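Local coordinates for protein thiosulfate sulfurtransferase TUM1 (Saccharomyces cerevisiae, PDB 3UTN) that accepts persulfide sulfur from the desulfurase NFS1 and passes it to UBA4 for 2-thiolation of the wobble uridine of tRNAs, at residues A[40-43]-A[44-47]; A[78-81]-A[82-85]; A[145-148]-A[149-152]; A[197-200]-A[201-205]; A[310-313]-A[314-318]. All blocks are in the same frame, centred on the assembly; numbering follows the deposited sequence.

Contact 1. Residues A[40-43]-A[44-47]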
loop_
_atom_site.group_PDB
_atom_site.type_symbol
_atom_site.label_atom_id
_atom_site.label_comp_id
_atom_site.label_asym_id
_atom_site.label_seq_id
_atom_site.Cartn_x
_atom_site.Cartn_y
_atom_site.Cartn_z
ATOM N N ALA A 40 -4.210 22.738 -9.877
ATOM C CA ALA A 40 -4.354 24.091 -10.377
ATOM C C ALA A 40 -3.420 24.348 -11.543
ATOM O O ALA A 40 -3.779 25.039 -12.485
ATOM C CB ALA A 40 -4.095 25.085 -9.265
ATOM N N SER A 41 -2.221 23.782 -11.472
ATOM C CA SER A 41 -1.190 24.059 -12.458
ATOM C C SER A 41 -1.318 23.163 -13.673
ATOM O O SER A 41 -0.763 23.460 -14.729
ATOM C CB SER A 41 0.188 23.893 -11.835
ATOM O OG SER A 41 0.271 24.647 -10.643
ATOM N N GLU A 42 -2.056 22.070 -13.528
ATOM C CA GLU A 42 -2.110 21.080 -14.585
ATOM C C GLU A 42 -2.807 21.582 -15.829
ATOM O O GLU A 42 -3.956 22.009 -15.782
ATOM C CB GLU A 42 -2.748 19.786 -14.102
ATOM C CG GLU A 42 -2.448 18.608 -15.007
ATOM C CD GLU A 42 -0.970 18.454 -15.307
ATOM O OE1 GLU A 42 -0.155 18.546 -14.366
ATOM O OE2 GLU A 42 -0.625 18.244 -16.487
ATOM N N LYS A 43 -2.090 21.526 -16.943
ATOM C CA LYS A 43 -2.614 21.978 -18.220
ATOM C C LYS A 43 -2.677 20.822 -19.204
ATOM O O LYS A 43 -3.446 20.859 -20.161
ATOM C CB LYS A 43 -1.733 23.090 -18.787
ATOM C CG LYS A 43 -1.674 24.341 -17.928
ATOM C CD LYS A 43 -0.659 25.335 -18.477
ATOM C CE LYS A 43 -0.844 26.715 -17.864
ATOM N NZ LYS A 43 -2.168 27.301 -18.222
ATOM N N VAL A 44 -1.870 19.794 -18.953
ATOM C CA VAL A 44 -1.704 18.694 -19.901
ATOM C C VAL A 44 -2.455 17.444 -19.457
ATOM O O VAL A 44 -3.245 16.884 -20.222
ATOM C CB VAL A 44 -0.206 18.365 -20.130
ATOM C CG1 VAL A 44 -0.040 17.197 -21.095
ATOM C CG2 VAL A 44 0.536 19.586 -20.657
ATOM N N HIS A 45 -2.213 17.021 -18.220
ATOM C CA HIS A 45 -2.697 15.732 -17.744
ATOM C C HIS A 45 -3.940 15.841 -16.937
ATOM O O HIS A 45 -4.060 16.698 -16.072
ATOM C CB HIS A 45 -1.632 15.037 -16.909
ATOM C CG HIS A 45 -0.274 14.997 -17.559
ATOM N ND1 HIS A 45 -0.042 14.337 -18.702
ATOM C CD2 HIS A 45 0.945 15.547 -17.167
ATOM C CE1 HIS A 45 1.250 14.462 -19.039
ATOM N NE2 HIS A 45 1.857 15.202 -18.094
ATOM N N ARG A 46 -4.885 14.956 -17.196
ATOM C CA ARG A 46 -6.034 14.857 -16.332
ATOM C C ARG A 46 -5.542 14.412 -14.963
ATOM O O ARG A 46 -4.664 13.559 -14.855
ATOM C CB ARG A 46 -7.017 13.855 -16.897
ATOM C CG ARG A 46 -8.435 14.055 -16.419
ATOM C CD ARG A 46 -9.364 13.199 -17.245
ATOM N NE ARG A 46 -9.062 11.784 -17.069
ATOM C CZ ARG A 46 -9.842 10.790 -17.479
ATOM N NH1 ARG A 46 -10.984 11.045 -18.104
ATOM N NH2 ARG A 46 -9.472 9.538 -17.263
ATOM N N ILE A 47 -6.073 15.024 -13.915
ATOM C CA ILE A 47 -5.719 14.598 -12.578
ATOM C C ILE A 47 -6.904 13.880 -11.990
ATOM O O ILE A 47 -7.980 14.449 -11.798
ATOM C CB ILE A 47 -5.256 15.744 -11.680
ATOM C CG1 ILE A 47 -3.951 16.313 -12.230
ATOM C CG2 ILE A 47 -5.057 15.240 -10.255
ATOM C CD1 ILE A 47 -3.558 17.617 -11.599
#

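Contact 2. Residues A[78-81]-A[82-85]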
loop_
_atom_site.group_PDB
_atom_site.type_symbol
_atom_site.label_atom_id
_atom_site.label_comp_id
_atom_site.label_asym_id
_atom_site.label_seq_id
_atom_site.Cartn_x
_atom_site.Cartn_y
_atom_site.Cartn_z
ATOM N N PHE A 78 -13.081 5.784 -7.623
ATOM C CA PHE A 78 -12.894 4.900 -6.533
ATOM C C PHE A 78 -12.083 3.739 -7.052
ATOM O O PHE A 78 -12.408 3.158 -8.079
ATOM C CB PHE A 78 -14.230 4.421 -6.014
ATOM C CG PHE A 78 -14.110 3.378 -4.969
ATOM C CD1 PHE A 78 -13.620 3.698 -3.707
ATOM C CD2 PHE A 78 -14.465 2.067 -5.247
ATOM C CE1 PHE A 78 -13.498 2.728 -2.735
ATOM C CE2 PHE A 78 -14.349 1.095 -4.272
ATOM C CZ PHE A 78 -13.864 1.426 -3.020
ATOM N N PHE A 79 -11.012 3.427 -6.344
ATOM C CA PHE A 79 -10.195 2.287 -6.679
ATOM C C PHE A 79 -10.564 1.208 -5.696
ATOM O O PHE A 79 -10.255 1.299 -4.509
ATOM C CB PHE A 79 -8.723 2.636 -6.551
ATOM C CG PHE A 79 -7.796 1.538 -6.967
ATOM C CD1 PHE A 79 -7.522 0.480 -6.110
ATOM C CD2 PHE A 79 -7.175 1.572 -8.209
ATOM C CE1 PHE A 79 -6.651 -0.529 -6.485
ATOM C CE2 PHE A 79 -6.301 0.565 -8.590
ATOM C CZ PHE A 79 -6.038 -0.484 -7.725
ATOM N N ASP A 80 -11.233 0.189 -6.197
ATOM C CA ASP A 80 -11.666 -0.889 -5.357
ATOM C C ASP A 80 -10.504 -1.829 -5.108
ATOM O O ASP A 80 -10.191 -2.686 -5.929
ATOM C CB ASP A 80 -12.835 -1.621 -5.994
ATOM C CG ASP A 80 -13.550 -2.504 -5.014
ATOM O OD1 ASP A 80 -12.889 -3.015 -4.091
ATOM O OD2 ASP A 80 -14.767 -2.681 -5.163
ATOM N N ILE A 81 -9.871 -1.643 -3.956
ATOM C CA ILE A 81 -8.753 -2.469 -3.520
ATOM C C ILE A 81 -9.096 -3.950 -3.629
ATOM O O ILE A 81 -8.269 -4.756 -4.049
ATOM C CB ILE A 81 -8.354 -2.097 -2.068
ATOM C CG1 ILE A 81 -7.614 -0.754 -2.053
ATOM C CG2 ILE A 81 -7.543 -3.194 -1.396
ATOM C CD1 ILE A 81 -6.305 -0.730 -2.812
ATOM N N ASP A 82 -10.329 -4.291 -3.271
ATOM C CA ASP A 82 -10.778 -5.677 -3.299
ATOM C C ASP A 82 -10.973 -6.188 -4.710
ATOM O O ASP A 82 -10.504 -7.270 -5.043
ATOM C CB ASP A 82 -12.076 -5.831 -2.523
ATOM C CG ASP A 82 -11.894 -5.594 -1.058
ATOM O OD1 ASP A 82 -10.836 -5.973 -0.519
ATOM O OD2 ASP A 82 -12.810 -5.028 -0.441
ATOM N N ALA A 83 -11.679 -5.414 -5.526
ATOM C CA ALA A 83 -11.990 -5.826 -6.888
ATOM C C ALA A 83 -10.749 -5.806 -7.759
ATOM O O ALA A 83 -10.565 -6.679 -8.599
ATOM C CB ALA A 83 -13.076 -4.945 -7.476
ATOM N N ILE A 84 -9.888 -4.820 -7.542
ATOM C CA ILE A 84 -8.680 -4.681 -8.339
ATOM C C ILE A 84 -7.554 -5.429 -7.640
ATOM O O ILE A 84 -6.559 -4.862 -7.186
ATOM C CB ILE A 84 -8.342 -3.211 -8.614
ATOM C CG1 ILE A 84 -9.629 -2.458 -8.971
ATOM C CG2 ILE A 84 -7.293 -3.109 -9.713
ATOM C CD1 ILE A 84 -9.513 -0.954 -8.992
ATOM N N SER A 85 -7.758 -6.731 -7.544
ATOM C CA SER A 85 -6.829 -7.622 -6.912
ATOM C C SER A 85 -7.009 -8.940 -7.629
ATOM O O SER A 85 -7.909 -9.082 -8.466
ATOM C CB SER A 85 -7.165 -7.777 -5.430
ATOM O OG SER A 85 -8.442 -8.360 -5.265
HETATM O O HOH W 1 -13.399 -2.613 -1.635
HETATM O O HOH W 2 -5.915 -3.704 -5.067
#

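Contact 3. Residues A[145-148]-A[149-152]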
loop_
_atom_site.group_PDB
_atom_site.type_symbol
_atom_site.label_atom_id
_atom_site.label_comp_id
_atom_site.label_asym_id
_atom_site.label_seq_id
_atom_site.Cartn_x
_atom_site.Cartn_y
_atom_site.Cartn_z
ATOM N N LEU A 145 -1.699 10.714 -2.295
ATOM C CA LEU A 145 -2.010 11.883 -1.526
ATOM C C LEU A 145 -1.614 11.572 -0.113
ATOM O O LEU A 145 -1.964 10.525 0.430
ATOM C CB LEU A 145 -3.484 12.237 -1.597
ATOM C CG LEU A 145 -3.826 13.489 -0.788
ATOM C CD1 LEU A 145 -3.256 14.735 -1.442
ATOM C CD2 LEU A 145 -5.323 13.590 -0.656
ATOM N N ASN A 146 -0.866 12.486 0.475
ATOM C CA ASN A 146 -0.416 12.297 1.816
ATOM C C ASN A 146 -0.916 13.379 2.766
ATOM O O ASN A 146 -0.245 14.367 2.992
ATOM C CB ASN A 146 1.099 12.210 1.863
ATOM C CG ASN A 146 1.589 11.833 3.223
ATOM O OD1 ASN A 146 0.930 11.070 3.933
ATOM N ND2 ASN A 146 2.732 12.382 3.619
ATOM N N ASN A 147 -2.108 13.203 3.305
ATOM C CA ASN A 147 -3.022 12.156 2.904
ATOM C C ASN A 147 -4.385 12.795 2.921
ATOM O O ASN A 147 -4.508 13.992 3.181
ATOM C CB ASN A 147 -2.961 10.958 3.852
ATOM C CG ASN A 147 -3.215 11.334 5.299
ATOM O OD1 ASN A 147 -3.662 12.436 5.606
ATOM N ND2 ASN A 147 -2.932 10.410 6.197
ATOM N N PHE A 148 -5.406 12.001 2.658
ATOM C CA PHE A 148 -6.741 12.519 2.608
ATOM C C PHE A 148 -7.197 13.044 3.955
ATOM O O PHE A 148 -7.981 13.980 4.005
ATOM C CB PHE A 148 -7.694 11.463 2.104
ATOM C CG PHE A 148 -9.022 12.000 1.702
ATOM C CD1 PHE A 148 -9.120 13.168 0.950
ATOM C CD2 PHE A 148 -10.180 11.320 2.042
ATOM C CE1 PHE A 148 -10.356 13.651 0.569
ATOM C CE2 PHE A 148 -11.415 11.796 1.655
ATOM C CZ PHE A 148 -11.504 12.960 0.916
ATOM N N ASN A 149 -6.704 12.445 5.035
ATOM C CA ASN A 149 -7.000 12.933 6.377
ATOM C C ASN A 149 -6.626 14.391 6.498
ATOM O O ASN A 149 -7.434 15.215 6.914
ATOM C CB ASN A 149 -6.242 12.140 7.436
ATOM C CG ASN A 149 -6.826 10.762 7.662
ATOM O OD1 ASN A 149 -7.903 10.441 7.165
ATOM N ND2 ASN A 149 -6.120 9.946 8.425
ATOM N N GLN A 150 -5.396 14.701 6.112
ATOM C CA GLN A 150 -4.888 16.053 6.231
ATOM C C GLN A 150 -5.577 16.926 5.224
ATOM O O GLN A 150 -5.939 18.057 5.514
ATOM C CB GLN A 150 -3.384 16.073 6.025
ATOM C CG GLN A 150 -2.648 15.493 7.211
ATOM C CD GLN A 150 -2.912 16.273 8.480
ATOM O OE1 GLN A 150 -2.078 17.061 8.907
ATOM N NE2 GLN A 150 -4.082 16.061 9.086
ATOM N N TYR A 151 -5.777 16.361 4.042
ATOM C CA TYR A 151 -6.521 17.001 2.993
ATOM C C TYR A 151 -7.860 17.490 3.522
ATOM O O TYR A 151 -8.238 18.644 3.309
ATOM C CB TYR A 151 -6.733 15.995 1.872
ATOM C CG TYR A 151 -7.294 16.593 0.631
ATOM C CD1 TYR A 151 -6.457 16.999 -0.400
ATOM C CD2 TYR A 151 -8.663 16.752 0.480
ATOM C CE1 TYR A 151 -6.975 17.547 -1.556
ATOM C CE2 TYR A 151 -9.191 17.309 -0.663
ATOM C CZ TYR A 151 -8.339 17.703 -1.677
ATOM O OH TYR A 151 -8.858 18.245 -2.811
ATOM N N ARG A 152 -8.575 16.605 4.209
ATOM C CA ARG A 152 -9.867 16.966 4.768
ATOM C C ARG A 152 -9.702 17.890 5.960
ATOM O O ARG A 152 -10.381 18.905 6.050
ATOM C CB ARG A 152 -10.652 15.726 5.162
ATOM C CG ARG A 152 -11.299 15.032 3.983
ATOM C CD ARG A 152 -11.921 13.728 4.433
ATOM N NE ARG A 152 -10.908 12.810 4.951
ATOM C CZ ARG A 152 -11.132 11.527 5.217
ATOM N NH1 ARG A 152 -12.333 11.001 5.005
ATOM N NH2 ARG A 152 -10.152 10.775 5.687
#

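Contact 4. Residues A[197-200]-A[201-205]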
loop_
_atom_site.group_PDB
_atom_site.type_symbol
_atom_site.label_atom_id
_atom_site.label_comp_id
_atom_site.label_asym_id
_atom_site.label_seq_id
_atom_site.Cartn_x
_atom_site.Cartn_y
_atom_site.Cartn_z
ATOM N N SER A 197 16.521 -20.845 2.828
ATOM C CA SER A 197 17.975 -20.735 2.760
ATOM C C SER A 197 18.556 -19.953 3.934
ATOM O O SER A 197 19.773 -19.878 4.086
ATOM C CB SER A 197 18.405 -20.101 1.443
ATOM O OG SER A 197 17.919 -18.777 1.357
ATOM N N GLY A 198 17.681 -19.383 4.763
ATOM C CA GLY A 198 18.101 -18.609 5.934
ATOM C C GLY A 198 18.817 -17.346 5.512
ATOM O O GLY A 198 19.649 -16.813 6.249
ATOM N N GLU A 199 18.496 -16.886 4.308
ATOM C CA GLU A 199 19.156 -15.749 3.695
ATOM C C GLU A 199 18.257 -14.525 3.680
ATOM O O GLU A 199 18.674 -13.463 3.226
ATOM C CB GLU A 199 19.549 -16.079 2.261
ATOM C CG GLU A 199 20.700 -17.056 2.118
ATOM C CD GLU A 199 20.820 -17.582 0.702
ATOM O OE1 GLU A 199 20.205 -16.988 -0.212
ATOM O OE2 GLU A 199 21.520 -18.597 0.504
ATOM N N LEU A 200 17.022 -14.676 4.151
ATOM C CA LEU A 200 16.081 -13.567 4.118
ATOM C C LEU A 200 16.653 -12.352 4.835
ATOM O O LEU A 200 16.823 -11.303 4.219
ATOM C CB LEU A 200 14.714 -13.950 4.690
ATOM C CG LEU A 200 13.716 -12.787 4.683
ATOM C CD1 LEU A 200 13.452 -12.272 3.276
ATOM C CD2 LEU A 200 12.414 -13.183 5.352
ATOM N N ALA A 201 16.970 -12.503 6.119
ATOM C CA ALA A 201 17.534 -11.404 6.896
ATOM C C ALA A 201 18.918 -11.014 6.383
ATOM O O ALA A 201 19.291 -9.844 6.431
ATOM C CB ALA A 201 17.590 -11.758 8.373
ATOM N N LYS A 202 19.661 -12.000 5.878
ATOM C CA LYS A 202 21.003 -11.784 5.340
ATOM C C LYS A 202 20.964 -10.907 4.099
ATOM O O LYS A 202 21.724 -9.952 3.986
ATOM C CB LYS A 202 21.676 -13.114 4.991
ATOM C CG LYS A 202 22.262 -13.876 6.168
ATOM C CD LYS A 202 22.899 -15.181 5.702
ATOM C CE LYS A 202 23.359 -16.041 6.871
ATOM N NZ LYS A 202 22.219 -16.679 7.588
ATOM N N LYS A 203 20.074 -11.240 3.171
ATOM C CA LYS A 203 20.015 -10.554 1.893
ATOM C C LYS A 203 19.072 -9.361 1.919
ATOM O O LYS A 203 19.183 -8.473 1.087
ATOM C CB LYS A 203 19.616 -11.513 0.764
ATOM C CG LYS A 203 20.547 -12.703 0.570
ATOM C CD LYS A 203 20.958 -12.864 -0.888
ATOM C CE LYS A 203 19.822 -13.343 -1.780
ATOM N NZ LYS A 203 19.630 -14.819 -1.708
ATOM N N PHE A 204 18.142 -9.345 2.869
ATOM C CA PHE A 204 17.105 -8.321 2.883
ATOM C C PHE A 204 16.812 -7.775 4.254
ATOM O O PHE A 204 16.936 -8.461 5.263
ATOM C CB PHE A 204 15.792 -8.859 2.302
ATOM C CG PHE A 204 15.890 -9.260 0.869
ATOM C CD1 PHE A 204 16.230 -10.558 0.523
ATOM C CD2 PHE A 204 15.651 -8.339 -0.140
ATOM C CE1 PHE A 204 16.334 -10.928 -0.807
ATOM C CE2 PHE A 204 15.747 -8.706 -1.470
ATOM C CZ PHE A 204 16.092 -10.002 -1.806
ATOM N N ASN A 205 16.413 -6.514 4.265
ATOM C CA ASN A 205 15.629 -5.995 5.349
ATOM C C ASN A 205 14.242 -6.496 5.046
ATOM O O ASN A 205 13.664 -6.166 4.017
ATOM C CB ASN A 205 15.656 -4.483 5.330
ATOM C CG ASN A 205 17.059 -3.943 5.261
ATOM O OD1 ASN A 205 17.861 -4.202 6.147
ATOM N ND2 ASN A 205 17.368 -3.217 4.196
HETATM O O HOH W 3 19.140 -14.389 6.797
#

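Contact 5. Residues A[310-313]-A[314-318]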
loop_
_atom_site.group_PDB
_atom_site.type_symbol
_atom_site.label_atom_id
_atom_site.label_comp_id
_atom_site.label_asym_id
_atom_site.label_seq_id
_atom_site.Cartn_x
_atom_site.Cartn_y
_atom_site.Cartn_z
ATOM N N TRP A 310 1.930 -12.505 5.053
ATOM C CA TRP A 310 1.840 -13.483 6.105
ATOM C C TRP A 310 0.835 -14.551 5.811
ATOM O O TRP A 310 1.093 -15.731 6.032
ATOM C CB TRP A 310 1.513 -12.808 7.418
ATOM C CG TRP A 310 1.483 -13.795 8.534
ATOM C CD1 TRP A 310 0.419 -14.111 9.357
ATOM C CD2 TRP A 310 2.570 -14.670 8.957
ATOM N NE1 TRP A 310 0.772 -15.078 10.257
ATOM C CE2 TRP A 310 2.049 -15.456 10.071
ATOM C CE3 TRP A 310 3.881 -14.862 8.548
ATOM C CZ2 TRP A 310 2.823 -16.397 10.728
ATOM C CZ3 TRP A 310 4.645 -15.816 9.211
ATOM C CH2 TRP A 310 4.130 -16.561 10.277
ATOM N N THR A 311 -0.314 -14.139 5.290
ATOM C CA THR A 311 -1.390 -15.067 4.986
ATOM C C THR A 311 -0.931 -16.149 4.029
ATOM O O THR A 311 -1.037 -17.339 4.327
ATOM C CB THR A 311 -2.600 -14.340 4.397
ATOM O OG1 THR A 311 -3.067 -13.388 5.358
ATOM C CG2 THR A 311 -3.700 -15.334 4.079
ATOM N N GLU A 312 -0.416 -15.731 2.881
ATOM C CA GLU A 312 0.087 -16.685 1.926
ATOM C C GLU A 312 1.235 -17.453 2.539
ATOM O O GLU A 312 1.340 -18.662 2.360
ATOM C CB GLU A 312 0.555 -16.000 0.662
ATOM C CG GLU A 312 1.006 -16.985 -0.388
ATOM C CD GLU A 312 1.941 -16.373 -1.392
ATOM O OE1 GLU A 312 2.852 -15.616 -0.988
ATOM O OE2 GLU A 312 1.770 -16.666 -2.586
ATOM N N TRP A 313 2.093 -16.741 3.263
ATOM C CA TRP A 313 3.229 -17.368 3.897
ATOM C C TRP A 313 2.808 -18.553 4.708
ATOM O O TRP A 313 3.309 -19.654 4.510
ATOM C CB TRP A 313 3.969 -16.402 4.800
ATOM C CG TRP A 313 5.131 -17.112 5.407
ATOM C CD1 TRP A 313 5.234 -17.643 6.680
ATOM C CD2 TRP A 313 6.381 -17.460 4.740
ATOM N NE1 TRP A 313 6.447 -18.248 6.853
ATOM C CE2 TRP A 313 7.181 -18.176 5.724
ATOM C CE3 TRP A 313 6.906 -17.233 3.473
ATOM C CZ2 TRP A 313 8.450 -18.641 5.435
ATOM C CZ3 TRP A 313 8.182 -17.712 3.191
ATOM C CH2 TRP A 313 8.929 -18.403 4.150
ATOM N N VAL A 314 1.888 -18.321 5.636
ATOM C CA VAL A 314 1.384 -19.365 6.513
ATOM C C VAL A 314 0.727 -20.475 5.717
ATOM O O VAL A 314 1.058 -21.651 5.890
ATOM C CB VAL A 314 0.385 -18.800 7.527
ATOM C CG1 VAL A 314 -0.395 -19.919 8.203
ATOM C CG2 VAL A 314 1.138 -17.991 8.553
ATOM N N LEU A 315 -0.188 -20.090 4.835
ATOM C CA LEU A 315 -0.959 -21.055 4.062
ATOM C C LEU A 315 -0.083 -21.937 3.190
ATOM O O LEU A 315 -0.355 -23.122 3.038
ATOM C CB LEU A 315 -2.016 -20.349 3.218
ATOM C CG LEU A 315 -3.218 -19.844 4.017
ATOM C CD1 LEU A 315 -4.160 -19.033 3.142
ATOM C CD2 LEU A 315 -3.950 -21.004 4.680
ATOM N N LYS A 316 0.976 -21.362 2.634
ATOM C CA LYS A 316 1.863 -22.116 1.764
ATOM C C LYS A 316 2.975 -22.833 2.524
ATOM O O LYS A 316 3.431 -23.892 2.099
ATOM C CB LYS A 316 2.454 -21.210 0.687
ATOM C CG LYS A 316 1.498 -20.875 -0.445
ATOM C CD LYS A 316 2.237 -20.161 -1.559
ATOM C CE LYS A 316 1.367 -19.927 -2.776
ATOM N NZ LYS A 316 2.084 -19.093 -3.778
ATOM N N SER A 317 3.407 -22.259 3.644
ATOM C CA SER A 317 4.587 -22.749 4.357
ATOM C C SER A 317 4.244 -23.671 5.508
ATOM O O SER A 317 5.029 -24.551 5.860
ATOM C CB SER A 317 5.411 -21.581 4.891
ATOM O OG SER A 317 5.680 -20.643 3.870
ATOM N N GLY A 318 3.081 -23.452 6.104
ATOM C CA GLY A 318 2.685 -24.192 7.285
ATOM C C GLY A 318 3.362 -23.660 8.530
ATOM O O GLY A 318 4.221 -22.775 8.447
#

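Contact 1. Residues A[40-43]-A[44-47]
Glu42, the first residue beyond helix 32-41, folds its carboxylate back over the turn that follows and receives the backbone N-H groups of Val44 and His45 on a single oxygen. Its CG stands anti to the backbone N and the chain then bends at chi2, which carries OE2 over the turn. The bond from His45 N to Glu42 OE2 is short and nearly straight, 2.6 Å, and arrives on the anti side of the carboxylate, somewhat out of its plane. Val44 N reaches the same Glu42 OE2 at 3.2 Å, a more bent bond, from the opposite face of that plane. Two donors thus hold one oxygen, which probably restricts the rotation of the carboxylate. The turn is the link between the first helix of the N-terminal rhodanese domain and strand 47-51, an inner strand of its parallel sheet. Glu42 OE2 also lies 3.2 Å from CD2 of the His45 imidazole, obliquely to the ring, whose ND1 is hydrogen-bonded to Asp113. One face of this imidazole carries CG1 of Val44, set toward the rim. Nearer the backbone, the aliphatic root of Glu42 is covered by Ile47, whose CD1 comes to 3.4 Å from Glu42 CB. Ile47 continues inward onto Phe35 and Leu38 of helix 32-41 and onto Ile115 and Val117 of strand 115-119.

Contact 2. Residues A[78-81]-A[82-85]
Phe79 and Ile84 make the apolar part of this turn. CD1 of Ile84 sits over the centre of the Phe79 ring, 3.4 Å from its centroid and close to the ring normal, a CH-pi contact, while Ile84 CG2 touches the far end of the ring at Phe79 CZ, 3.5 Å away. Ile84 places CG1 beside its backbone N (chi1 -43°) and runs on extended, which brings CD1 back over the ring. An alanine in place of Phe79 is likely to leave the delta and gamma methyls of Ile84 without their flat support and open a gap toward Cys130 and Leu134 of helix 127-136. The polar part is gathered on Asp80. Ile84 N donates to Asp80 O at 2.7 Å, nearly along the C=O axis, so the main chain closes one helix-like turn. The Asp80 carboxylate adds to the turn: OD1 accepts Ala83 N at 3.0 Å from well above the carboxylate plane, plus a weak bond from Asp82 N. This tight turn follows edge strand 77-78 of the N-terminal rhodanese sheet and leads toward helix 98-107; Ile84 is the centre of an inverse gamma turn. Water forms the third group of links. One molecule donates to Asp80 OD1 and Asp82 OD2, which are 4.2 Å apart, and probably eases their repulsion. Another donates to Ile81 O and Ile84 O, at the edge of the Phe79 ring. Ile81 packs on Trp54 and His93; its side chain is about 11 Å from that of the active-site Cys282.

Contact 3. Residues A[145-148]-A[149-152]
The Phe148 ring meets Tyr151 obliquely, planes at 34°, with CE1 of Phe148 3.5 Å from CD2 of Tyr151. Leu145 crosses Tyr151 at about a right angle, its CD2 touching Tyr151 CD1. Over one face of the Phe148 ring lies the guanidinium of Arg152, the two planes 21° apart, with Phe148 CD2 beneath the centre of the group at 3.3 Å from Arg152 CZ. The arginine chain bends at chi3, which folds its flat end back over the ring one helical turn earlier, and Arg152 NE also reaches Phe148 O from above the carbonyl plane. Arg152 is modelled in a second position as well, so the stacking and the NE bond hold for this conformer. The backbone N of Arg152 meets Phe148 O from the opposite face of that carbonyl. All this is laid over the start of helix 148-153, which follows strand 141-145 of the N-terminal rhodanese sheet. Asn147 is its N-cap, entered through a cis peptide bond: the side chain, with CG between the backbone N and the carbonyl carbon (chi1 56°), turns OD1 onto Gln150 N at 2.9 Å. The first helical backbone bond runs from Tyr151 N to Asn147 O, 2.8 Å. The Asn147 and Asn149 amides cross obliquely and both send their ND2 to Thr247 O, and Asn149 ND2 also bonds Val122 O. In this conformer Arg152 NH2 bonds Arg121 O, while Tyr151 OH continues to Pro157 O and its ring meets Tyr156.

Contact 4. Residues A[197-200]-A[201-205]
Glu199 and Lys203 lie side by side, pointing the same way, and close a salt bridge in which Lys203 NZ meets Glu199 OE1 at 2.7 Å, almost head-on to that oxygen. The lysine gets there by bending at chi2, chi3 and chi4, whereas the glutamate is extended beyond CG. A glutamine in place of Glu199 would probably leave the Lys203 ammonium without its charged mate and its folded chain less firmly fixed. A second ammonium, that of Lys202, is held by main chain instead: Lys202 NZ donates to Gly198 O at 2.9 Å. The same carbonyl receives a water that in turn accepts from Lys202 N. Backbone bonds wind the short helix 200-203, with Lys203 N to Glu199 O at 2.6 Å and Phe204 N to Leu200 O at 2.7 Å; that last oxygen also sits at the edge of the Phe204 ring. Gly198, with positive phi (66°), ends helix 188-196 in a Schellman motif and lets the chain start the new helix at once. Beneath, Leu200 packs on Val195 of helix 188-196 and Phe204 on Glu190 and Leu194; Leu200 and Phe204 also touch Ile279 of strand 278-281, while Asn205 opens strand 205-208.

Contact 5. Residues A[310-313]-A[314-318]
Val314 sets its CG2 over one face of the Trp310 indole, offset toward the rim, a CH-pi contact between neighbouring turns of helix 309-317 whose exact spacing is doubtful. Val314 N is bound to Trp310 O at 2.7 Å. Trp313, its CG anti to the backbone N (chi1 -179°), presents a face of its indole to Ser317, whose OG lies above the ring. Ser317 OG is hydrogen-bonded to Tyr188 OH, and Trp313 NE1 to Trp321 O. Glu312 reaches along the helix to Lys316: the extended lysine brings NZ to Glu312 OE2 at 2.7 Å, a salt bridge formed from above the carboxylate plane, and Lys316 CD rests 3.6 Å from Glu312 CG. The other oxygen, Glu312 OE1, bonds Tyr306 OH, which helps fix the carboxylate. Trp310 NE1 donates to Pro227 O, and its ring makes a cation-pi contact with Arg210; the Trp310 side chain lies about 6 Å from that of the persulfide-forming Cys282. One indole face thus carries a valine methyl and the other a serine side chain, while both indole N-H groups are satisfied by main chain, and the buried charge of Glu312 is probably offset by Lys316.

In the fold
The first three contacts belong to the N-terminal rhodanese domain and the last two to the catalytic C-terminal one; each domain is built on a five-stranded parallel sheet of strand order 1-5-4-2-3. Contacts 1 and 4 are corresponding joints, each between an early helix and the second strand, yet one binds a carboxylate to main-chain N-H groups and the other spans a short helix with a salt bridge. Contact 1 is a surface turn and contact 4 partly buried, whereas aromatic rings are buried against isoleucine in contact 2, tyrosine and arginine in contact 3, valine and serine in contact 5. Only contact 5 sits beside the catalytic cysteine. Contacts 4 and 5 both pack on helix 188-196.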